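Long-range contacts in mosquitocidal toxin (Lysinibacillus sphaericus, PDB 2VSE), which kills mosquito larvae, probably by ADP-ribosylating target proteins through its enzymatic domain, while its four ricin-B-like lectin domains probably bind carbohydrate: residues 763-768 / 814-819; 319-324 / 355-360; 618-623 / 637-642. One frame throughout, in Å; residues are numbered along the deposited sequence.

Interaction 1: residues 763-768 / 814-819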
loop_
_atom_site.group_PDB
_atom_site.type_symbol
_atom_site.label_atom_id
_atom_site.label_comp_id
_atom_site.label_asym_id
_atom_site.label_seq_id
_atom_site.Cartn_x
_atom_site.Cartn_y
_atom_site.Cartn_z
ATOM N N HIS A 763 21.655 38.008 -16.449
ATOM C CA HIS A 763 22.524 38.007 -17.672
ATOM C C HIS A 763 24.023 37.796 -17.364
ATOM O O HIS A 763 24.828 37.670 -18.264
ATOM C CB HIS A 763 22.290 39.247 -18.613
ATOM C CG HIS A 763 22.471 38.982 -20.110
ATOM N ND1 HIS A 763 23.347 39.706 -20.894
ATOM C CD2 HIS A 763 21.836 38.134 -20.967
ATOM C CE1 HIS A 763 23.259 39.317 -22.157
ATOM N NE2 HIS A 763 22.363 38.340 -22.246
ATOM N N ASN A 764 24.422 37.753 -16.091
ATOM C CA ASN A 764 25.868 37.776 -15.815
ATOM C C ASN A 764 26.411 36.428 -15.404
ATOM O O ASN A 764 25.683 35.602 -14.899
ATOM C CB ASN A 764 26.204 38.876 -14.841
ATOM C CG ASN A 764 25.840 40.226 -15.384
ATOM O OD1 ASN A 764 25.732 40.389 -16.588
ATOM N ND2 ASN A 764 25.640 41.204 -14.505
ATOM N N ILE A 765 27.683 36.194 -15.677
ATOM C CA ILE A 765 28.343 34.995 -15.200
ATOM C C ILE A 765 28.242 34.872 -13.666
ATOM O O ILE A 765 28.371 35.833 -12.927
ATOM C CB ILE A 765 29.833 34.950 -15.670
ATOM C CG1 ILE A 765 29.907 34.828 -17.213
ATOM C CG2 ILE A 765 30.626 33.830 -14.947
ATOM C CD1 ILE A 765 31.263 35.198 -17.845
ATOM N N VAL A 766 28.002 33.660 -13.205
ATOM C CA VAL A 766 27.954 33.381 -11.784
ATOM C C VAL A 766 29.364 33.281 -11.206
ATOM O O VAL A 766 30.187 32.503 -11.704
ATOM C CB VAL A 766 27.171 32.098 -11.556
ATOM C CG1 VAL A 766 27.049 31.821 -10.091
ATOM C CG2 VAL A 766 25.791 32.247 -12.201
ATOM N N ALA A 767 29.638 34.071 -10.172
ATOM C CA ALA A 767 30.972 34.062 -9.539
ATOM C C ALA A 767 31.108 32.944 -8.496
ATOM O O ALA A 767 30.116 32.336 -8.068
ATOM C CB ALA A 767 31.292 35.419 -8.902
ATOM N N THR A 768 32.345 32.677 -8.107
ATOM C CA THR A 768 32.604 31.892 -6.913
ATOM C C THR A 768 33.329 32.841 -5.982
ATOM O O THR A 768 34.412 33.286 -6.296
ATOM C CB THR A 768 33.471 30.655 -7.217
ATOM O OG1 THR A 768 34.735 31.067 -7.757
ATOM C CG2 THR A 768 32.771 29.711 -8.193
ATOM N N ASN A 814 33.975 24.738 -20.577
ATOM C CA ASN A 814 34.326 26.093 -20.125
ATOM C C ASN A 814 33.308 27.178 -20.464
ATOM O O ASN A 814 33.564 28.362 -20.202
ATOM C CB ASN A 814 35.746 26.511 -20.557
ATOM C CG ASN A 814 36.826 25.834 -19.728
ATOM O OD1 ASN A 814 36.848 25.963 -18.498
ATOM N ND2 ASN A 814 37.725 25.121 -20.385
ATOM N N THR A 815 32.169 26.787 -21.023
ATOM C CA THR A 815 31.072 27.720 -21.211
ATOM C C THR A 815 30.627 28.158 -19.815
ATOM O O THR A 815 30.364 27.312 -18.969
ATOM C CB THR A 815 29.903 27.048 -21.944
ATOM O OG1 THR A 815 30.362 26.514 -23.192
ATOM C CG2 THR A 815 28.784 28.038 -22.183
ATOM N N PRO A 816 30.598 29.470 -19.550
ATOM C CA PRO A 816 30.196 29.954 -18.225
ATOM C C PRO A 816 28.762 29.585 -17.843
ATOM O O PRO A 816 27.930 29.354 -18.722
ATOM C CB PRO A 816 30.312 31.476 -18.361
ATOM C CG PRO A 816 30.302 31.736 -19.780
ATOM C CD PRO A 816 30.951 30.575 -20.451
ATOM N N ILE A 817 28.496 29.540 -16.534
ATOM C CA ILE A 817 27.139 29.489 -16.010
ATOM C C ILE A 817 26.781 30.941 -15.780
ATOM O O ILE A 817 27.592 31.693 -15.231
ATOM C CB ILE A 817 27.086 28.670 -14.685
ATOM C CG1 ILE A 817 27.849 27.345 -14.824
ATOM C CG2 ILE A 817 25.657 28.380 -14.233
ATOM C CD1 ILE A 817 27.200 26.320 -15.767
ATOM N N ILE A 818 25.619 31.361 -16.280
ATOM C CA ILE A 818 25.074 32.714 -16.030
ATOM C C ILE A 818 23.810 32.554 -15.191
ATOM O O ILE A 818 23.437 31.407 -14.835
ATOM C CB ILE A 818 24.755 33.477 -17.340
ATOM C CG1 ILE A 818 23.763 32.692 -18.204
ATOM C CG2 ILE A 818 26.039 33.814 -18.126
ATOM C CD1 ILE A 818 22.990 33.549 -19.189
ATOM N N THR A 819 23.161 33.661 -14.847
ATOM C CA THR A 819 21.792 33.546 -14.335
ATOM C C THR A 819 20.881 34.231 -15.319
ATOM O O THR A 819 21.238 35.251 -15.869
ATOM C CB THR A 819 21.582 34.160 -12.958
ATOM O OG1 THR A 819 22.107 35.494 -12.949
ATOM C CG2 THR A 819 22.255 33.314 -11.870
HETATM O O HOH W 1 24.865 35.924 -12.034
#
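The backbone around I765 bridges that around I818, the two CA atoms 4.1 Å apart, while the touching parts run 115° apart, so the chains meet at a crossing and soon part. V766 N gives its hydrogen to I817 O at 2.9 Å in a nearly straight bond (173°). At the other end H763 N donates to T819 O, and T819 N returns a longer bond to N764 O. That carbonyl oxygen is shared: it also accepts a hydrogen from a water, which in turn takes one from T819 OG1. The I818 CA hydrogen approaches the same oxygen, with CA to O at 3.2 Å.

Side chains fill in around this bridge. I765 swings CG1 beside its backbone N (chi1 -65°), where it reaches P816 CB at 3.6 Å, the isoleucine chain lying aslant the proline ring. V766 directs CG2 inward, against T819 CG2 at 3.7 Å, and L804 of strand 802-806 adjoins both residues. The polar work thus falls mostly to main-chain groups, T819 OG1 joining through a water, with aliphatic branches packed about them, chemistry that ties a loop to a strand in this ricin-B-like domain without charged side chains.

Interaction 2: residues 319-324 / 355-360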
loop_
_atom_site.group_PDB
_atom_site.type_symbol
_atom_site.label_atom_id
_atom_site.label_comp_id
_atom_site.label_asym_id
_atom_site.label_seq_id
_atom_site.Cartn_x
_atom_site.Cartn_y
_atom_site.Cartn_z
ATOM N N ALA A 319 -3.586 -40.072 10.360
ATOM C CA ALA A 319 -4.918 -39.850 9.799
ATOM C C ALA A 319 -5.627 -38.780 10.614
ATOM O O ALA A 319 -5.130 -38.349 11.651
ATOM C CB ALA A 319 -5.725 -41.143 9.801
ATOM N N TYR A 320 -6.797 -38.359 10.154
ATOM C CA TYR A 320 -7.447 -37.190 10.723
ATOM C C TYR A 320 -8.901 -37.441 11.082
ATOM O O TYR A 320 -9.593 -38.208 10.415
ATOM C CB TYR A 320 -7.392 -36.001 9.747
ATOM C CG TYR A 320 -6.025 -35.603 9.241
ATOM C CD1 TYR A 320 -5.417 -34.436 9.684
ATOM C CD2 TYR A 320 -5.356 -36.370 8.286
ATOM C CE1 TYR A 320 -4.170 -34.041 9.201
ATOM C CE2 TYR A 320 -4.110 -35.998 7.812
ATOM C CZ TYR A 320 -3.523 -34.827 8.268
ATOM O OH TYR A 320 -2.280 -34.457 7.804
ATOM N N LYS A 321 -9.360 -36.773 12.134
ATOM C CA LYS A 321 -10.787 -36.667 12.398
ATOM C C LYS A 321 -11.282 -35.271 11.969
ATOM O O LYS A 321 -10.549 -34.282 12.019
ATOM C CB LYS A 321 -11.102 -36.967 13.860
ATOM C CG LYS A 321 -10.993 -38.450 14.198
ATOM C CD LYS A 321 -11.140 -38.770 15.692
ATOM C CE LYS A 321 -10.007 -38.167 16.526
ATOM N NZ LYS A 321 -9.892 -38.874 17.832
ATOM N N ILE A 322 -12.530 -35.217 11.529
ATOM C CA ILE A 322 -13.093 -34.030 10.931
ATOM C C ILE A 322 -14.431 -33.740 11.633
ATOM O O ILE A 322 -15.440 -34.441 11.422
ATOM C CB ILE A 322 -13.222 -34.219 9.396
ATOM C CG1 ILE A 322 -11.870 -34.670 8.797
ATOM C CG2 ILE A 322 -13.727 -32.950 8.740
ATOM C CD1 ILE A 322 -11.908 -35.139 7.344
ATOM N N TYR A 323 -14.401 -32.735 12.508
ATOM C CA TYR A 323 -15.518 -32.399 13.389
ATOM C C TYR A 323 -16.246 -31.210 12.817
ATOM O O TYR A 323 -15.618 -30.201 12.472
ATOM C CB TYR A 323 -15.012 -31.988 14.769
ATOM C CG TYR A 323 -14.186 -33.019 15.482
ATOM C CD1 TYR A 323 -14.782 -33.906 16.377
ATOM C CD2 TYR A 323 -12.805 -33.098 15.287
ATOM C CE1 TYR A 323 -14.033 -34.850 17.055
ATOM C CE2 TYR A 323 -12.040 -34.055 15.966
ATOM C CZ TYR A 323 -12.665 -34.922 16.845
ATOM O OH TYR A 323 -11.942 -35.879 17.519
ATOM N N ASN A 324 -17.571 -31.298 12.747
ATOM C CA ASN A 324 -18.346 -30.161 12.280
ATOM C C ASN A 324 -18.244 -29.008 13.259
ATOM O O ASN A 324 -18.186 -29.227 14.466
ATOM C CB ASN A 324 -19.806 -30.543 12.057
ATOM C CG ASN A 324 -20.547 -29.508 11.242
ATOM O OD1 ASN A 324 -21.313 -28.724 11.784
ATOM N ND2 ASN A 324 -20.289 -29.474 9.942
ATOM N N ASN A 355 -13.331 -45.944 10.941
ATOM C CA ASN A 355 -14.190 -45.413 9.873
ATOM C C ASN A 355 -14.540 -43.915 9.975
ATOM O O ASN A 355 -15.171 -43.353 9.077
ATOM C CB ASN A 355 -15.428 -46.298 9.639
ATOM C CG ASN A 355 -16.402 -46.297 10.808
ATOM O OD1 ASN A 355 -16.557 -45.303 11.520
ATOM N ND2 ASN A 355 -17.081 -47.425 10.996
ATOM N N GLN A 356 -14.107 -43.277 11.064
ATOM C CA GLN A 356 -14.212 -41.817 11.192
ATOM C C GLN A 356 -12.835 -41.180 11.098
ATOM O O GLN A 356 -12.641 -40.040 11.497
ATOM C CB GLN A 356 -14.885 -41.411 12.498
ATOM C CG GLN A 356 -16.205 -42.111 12.761
ATOM C CD GLN A 356 -16.762 -41.771 14.120
ATOM O OE1 GLN A 356 -16.155 -42.075 15.148
ATOM N NE2 GLN A 356 -17.925 -41.126 14.135
ATOM N N TYR A 357 -11.873 -41.936 10.587
ATOM C CA TYR A 357 -10.547 -41.406 10.326
ATOM C C TYR A 357 -10.300 -41.385 8.833
ATOM O O TYR A 357 -10.766 -42.268 8.095
ATOM C CB TYR A 357 -9.469 -42.238 11.012
ATOM C CG TYR A 357 -9.338 -42.007 12.499
ATOM C CD1 TYR A 357 -8.438 -41.065 12.999
ATOM C CD2 TYR A 357 -10.097 -42.748 13.415
ATOM C CE1 TYR A 357 -8.299 -40.857 14.374
ATOM C CE2 TYR A 357 -9.965 -42.543 14.790
ATOM C CZ TYR A 357 -9.063 -41.601 15.256
ATOM O OH TYR A 357 -8.927 -41.386 16.598
ATOM N N TRP A 358 -9.562 -40.372 8.397
ATOM C CA TRP A 358 -9.310 -40.159 6.990
ATOM C C TRP A 358 -7.847 -39.843 6.829
ATOM O O TRP A 358 -7.318 -39.041 7.588
ATOM C CB TRP A 358 -10.168 -38.993 6.482
ATOM C CG TRP A 358 -11.619 -39.232 6.710
ATOM C CD1 TRP A 358 -12.332 -38.898 7.812
ATOM C CD2 TRP A 358 -12.527 -39.896 5.825
ATOM N NE1 TRP A 358 -13.638 -39.305 7.678
ATOM C CE2 TRP A 358 -13.790 -39.916 6.463
ATOM C CE3 TRP A 358 -12.403 -40.469 4.550
ATOM C CZ2 TRP A 358 -14.921 -40.500 5.878
ATOM C CZ3 TRP A 358 -13.529 -41.035 3.962
ATOM C CH2 TRP A 358 -14.772 -41.047 4.629
ATOM N N THR A 359 -7.179 -40.491 5.877
ATOM C CA THR A 359 -5.850 -40.038 5.481
ATOM C C THR A 359 -6.058 -38.979 4.406
ATOM O O THR A 359 -6.999 -39.062 3.603
ATOM C CB THR A 359 -4.942 -41.162 4.940
ATOM O OG1 THR A 359 -5.551 -41.751 3.790
ATOM C CG2 THR A 359 -4.668 -42.237 6.004
ATOM N N ILE A 360 -5.193 -37.976 4.415
ATOM C CA ILE A 360 -5.302 -36.837 3.520
ATOM C C ILE A 360 -4.001 -36.730 2.730
ATOM O O ILE A 360 -2.958 -36.382 3.285
ATOM C CB ILE A 360 -5.560 -35.550 4.325
ATOM C CG1 ILE A 360 -6.859 -35.685 5.142
ATOM C CG2 ILE A 360 -5.592 -34.340 3.400
ATOM C CD1 ILE A 360 -7.262 -34.426 5.951
HETATM O O HOH W 2 -1.338 -35.714 5.611
HETATM O O HOH W 3 -13.847 -37.606 11.050
#
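Y320 and W358 form an antiparallel hydrogen-bonded pair in which Y320 N reaches W358 O at 2.7 Å and W358 N reaches Y320 O at 3.0 Å. It is a single bridge, for the strands diverge at 115°.

Y320, I322, W358 and I360 make the apolar, tightly packed side. I360 lays CD1 over one face of the Y320 ring, 3.8 Å from its centroid and displaced toward the rim, while W358 O lies at that ring's edge, in plane. I322 CD1 meets W358 CD1 at 3.8 Å, the two side chains crossing at about a right angle. At the outer end of the Y320/I360 pair a water joins Y320 OH to I360 O; Y320 OH is bonded to I268 N too.

K321 also packs its methylenes closely, running alongside Y357 with CG over one face of the ring, but carries its charged end to the more open side. A bend at chi3 (-64°) brings NZ to Y357 OH at 3.0 Å, and NZ makes a salt bridge to E350. A second water links I322 N to Q356 O.

Q356, Y357 and W358 spell the Q-x-W motif of the ricin-type beta-trefoil: Q356 is bonded to S333 and W358 NE1 to L332 O, which ties the motif to strand 331-333.

Interaction 3: residues 618-623 / 637-642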
loop_
_atom_site.group_PDB
_atom_site.type_symbol
_atom_site.label_atom_id
_atom_site.label_comp_id
_atom_site.label_asym_id
_atom_site.label_seq_id
_atom_site.Cartn_x
_atom_site.Cartn_y
_atom_site.Cartn_z
ATOM N N SER A 618 -7.456 33.401 6.987
ATOM C CA SER A 618 -7.341 32.061 6.429
ATOM C C SER A 618 -7.956 31.987 5.033
ATOM O O SER A 618 -8.942 32.672 4.750
ATOM C CB SER A 618 -7.951 31.016 7.383
ATOM O OG SER A 618 -9.347 31.173 7.539
ATOM N N LEU A 619 -7.357 31.183 4.156
ATOM C CA LEU A 619 -7.881 31.013 2.804
ATOM C C LEU A 619 -9.326 30.524 2.851
ATOM O O LEU A 619 -9.611 29.446 3.382
ATOM C CB LEU A 619 -7.009 30.050 2.011
ATOM C CG LEU A 619 -7.137 30.052 0.493
ATOM C CD1 LEU A 619 -5.777 29.717 -0.105
ATOM C CD2 LEU A 619 -8.201 29.073 0.034
ATOM N N ALA A 620 -10.227 31.328 2.290
ATOM C CA ALA A 620 -11.663 31.088 2.412
ATOM C C ALA A 620 -12.433 31.315 1.112
ATOM O O ALA A 620 -12.005 32.099 0.254
ATOM C CB ALA A 620 -12.247 31.958 3.522
ATOM N N TRP A 621 -13.562 30.615 0.981
ATOM C CA TRP A 621 -14.493 30.827 -0.122
ATOM C C TRP A 621 -15.633 31.719 0.358
ATOM O O TRP A 621 -16.192 31.502 1.435
ATOM C CB TRP A 621 -15.019 29.486 -0.652
ATOM C CG TRP A 621 -16.258 29.568 -1.529
ATOM C CD1 TRP A 621 -16.538 30.512 -2.480
ATOM C CD2 TRP A 621 -17.353 28.642 -1.552
ATOM N NE1 TRP A 621 -17.750 30.246 -3.074
ATOM C CE2 TRP A 621 -18.269 29.100 -2.530
ATOM C CE3 TRP A 621 -17.654 27.471 -0.840
ATOM C CZ2 TRP A 621 -19.469 28.434 -2.811
ATOM C CZ3 TRP A 621 -18.855 26.809 -1.117
ATOM C CH2 TRP A 621 -19.744 27.295 -2.096
ATOM N N ASP A 622 -15.958 32.728 -0.447
ATOM C CA ASP A 622 -17.089 33.633 -0.178
ATOM C C ASP A 622 -18.412 32.931 -0.501
ATOM O O ASP A 622 -19.207 33.404 -1.320
ATOM C CB ASP A 622 -16.943 34.932 -0.987
ATOM C CG ASP A 622 -17.781 36.082 -0.429
ATOM O OD1 ASP A 622 -18.587 35.840 0.513
ATOM O OD2 ASP A 622 -17.632 37.235 -0.938
ATOM N N SER A 623 -18.639 31.796 0.153
ATOM C CA SER A 623 -19.737 30.909 -0.210
ATOM C C SER A 623 -21.035 31.686 -0.386
ATOM O O SER A 623 -21.700 31.576 -1.416
ATOM C CB SER A 623 -19.916 29.818 0.850
ATOM O OG SER A 623 -19.518 30.280 2.129
ATOM N N ASP A 637 -17.097 27.136 8.291
ATOM C CA ASP A 637 -17.063 25.977 7.396
ATOM C C ASP A 637 -16.374 26.220 6.048
ATOM O O ASP A 637 -15.615 25.364 5.578
ATOM C CB ASP A 637 -18.475 25.424 7.185
ATOM C CG ASP A 637 -18.980 24.625 8.385
ATOM O OD1 ASP A 637 -18.174 24.367 9.309
ATOM O OD2 ASP A 637 -20.178 24.248 8.400
ATOM N N ASP A 638 -16.630 27.377 5.438
ATOM C CA ASP A 638 -16.070 27.679 4.119
ATOM C C ASP A 638 -14.575 27.995 4.159
ATOM O O ASP A 638 -13.961 28.235 3.123
ATOM C CB ASP A 638 -16.863 28.782 3.400
ATOM C CG ASP A 638 -16.949 30.093 4.195
ATOM O OD1 ASP A 638 -16.137 30.322 5.125
ATOM O OD2 ASP A 638 -17.850 30.911 3.870
ATOM N N GLN A 639 -13.998 27.972 5.356
ATOM C CA GLN A 639 -12.562 28.171 5.538
ATOM C C GLN A 639 -11.819 26.852 5.796
ATOM O O GLN A 639 -10.652 26.863 6.189
ATOM C CB GLN A 639 -12.304 29.178 6.664
ATOM C CG GLN A 639 -13.316 30.330 6.700
ATOM C CD GLN A 639 -13.067 31.335 7.820
ATOM O OE1 GLN A 639 -12.016 31.210 8.537
ATOM N NE2 GLN A 639 -14.050 32.351 7.980
ATOM N N TYR A 640 -12.489 25.725 5.560
ATOM C CA TYR A 640 -11.875 24.412 5.774
ATOM C C TYR A 640 -11.778 23.597 4.483
ATOM O O TYR A 640 -12.702 23.588 3.666
ATOM C CB TYR A 640 -12.610 23.662 6.888
ATOM C CG TYR A 640 -12.250 24.156 8.276
ATOM C CD1 TYR A 640 -11.231 23.550 9.003
ATOM C CD2 TYR A 640 -12.919 25.231 8.859
ATOM C CE1 TYR A 640 -10.886 23.989 10.272
ATOM C CE2 TYR A 640 -12.581 25.680 10.135
ATOM C CZ TYR A 640 -11.560 25.050 10.831
ATOM O OH TYR A 640 -11.197 25.470 12.087
ATOM N N TRP A 641 -10.648 22.928 4.294
ATOM C CA TRP A 641 -10.369 22.288 3.014
ATOM C C TRP A 641 -9.894 20.857 3.147
ATOM O O TRP A 641 -9.196 20.513 4.097
ATOM C CB TRP A 641 -9.368 23.123 2.228
ATOM C CG TRP A 641 -9.781 24.562 2.121
ATOM C CD1 TRP A 641 -9.532 25.554 3.021
ATOM C CD2 TRP A 641 -10.534 25.159 1.062
ATOM N NE1 TRP A 641 -10.076 26.737 2.583
ATOM C CE2 TRP A 641 -10.693 26.521 1.380
ATOM C CE3 TRP A 641 -11.088 24.671 -0.129
ATOM C CZ2 TRP A 641 -11.380 27.404 0.553
ATOM C CZ3 TRP A 641 -11.770 25.543 -0.948
ATOM C CH2 TRP A 641 -11.909 26.899 -0.608
ATOM N N ILE A 642 -10.300 20.035 2.180
ATOM C CA ILE A 642 -9.987 18.611 2.136
ATOM C C ILE A 642 -9.069 18.393 0.943
ATOM O O ILE A 642 -9.511 18.510 -0.203
ATOM C CB ILE A 642 -11.253 17.760 1.932
ATOM C CG1 ILE A 642 -12.345 18.154 2.929
ATOM C CG2 ILE A 642 -10.909 16.279 2.029
ATOM C CD1 ILE A 642 -13.767 17.749 2.492
HETATM O O HOH W 4 -18.540 33.798 3.112
#
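The Q-x-W motif of ricin-type beta-trefoil lectins, here Q639, Y640 and W641, supplies the centre of this contact: W641 sends its indole N-H to L619 O, with NE1 and O 2.9 Å apart and the bond fairly straight at 159°. The oxygen lies in the plane of the indole, but the nitrogen stands above the carbonyl plane, 42° out of it. L619 then covers the ring from one face: with CG anti to the backbone N (chi1 -162°), CD2 is brought to W641 CZ2 at 3.6 Å, offset toward the rim. W621 CB abuts the far end of the same indole at CH2, 4.0 Å away.

Beside the tryptophan, W621 N donates to D638 O at 3.2 Å, again from above the carbonyl plane, and D638 O accepts from N655 ND2 as well. A620 CB rests on Q639 CG at 3.7 Å; the amide nitrogen of Q639 is held by T633 O. On the partly exposed side a water lies between two carboxylates, donating to D638 OD2 and, weakly, to D622 OD1.

Strand 618-621 pairs with 629-632 in a two-stranded hairpin, whereas 640-645 belongs to a six-stranded sheet between 606-611 and 651-655. I609, N655 and the edge-to-face ring of F663 surround W641, so the indole sits at the junction of hairpin and sheet.

Overall arrangement
The three contacts lie in series along the chain, each in a different ricin-type or related trefoil range, and none touches another: interactions 1 and 2 have centres 84 Å apart, and even interactions 1 and 3 stay about 31 Å apart at their nearest atoms. Interactions 2 and 3 are buried, whereas interaction 1 is only partly so. Both buried contacts contain a Q-x-W segment whose tryptophan bonds a backbone carbonyl. In interaction 3 that bond, to L619 O, crosses the contact itself; in interaction 2 it goes to L332 O of a third strand, while a backbone bridge carries the contact. Interaction 1 also has a backbone bridge, but lined by aliphatic branches. Water takes part in all three.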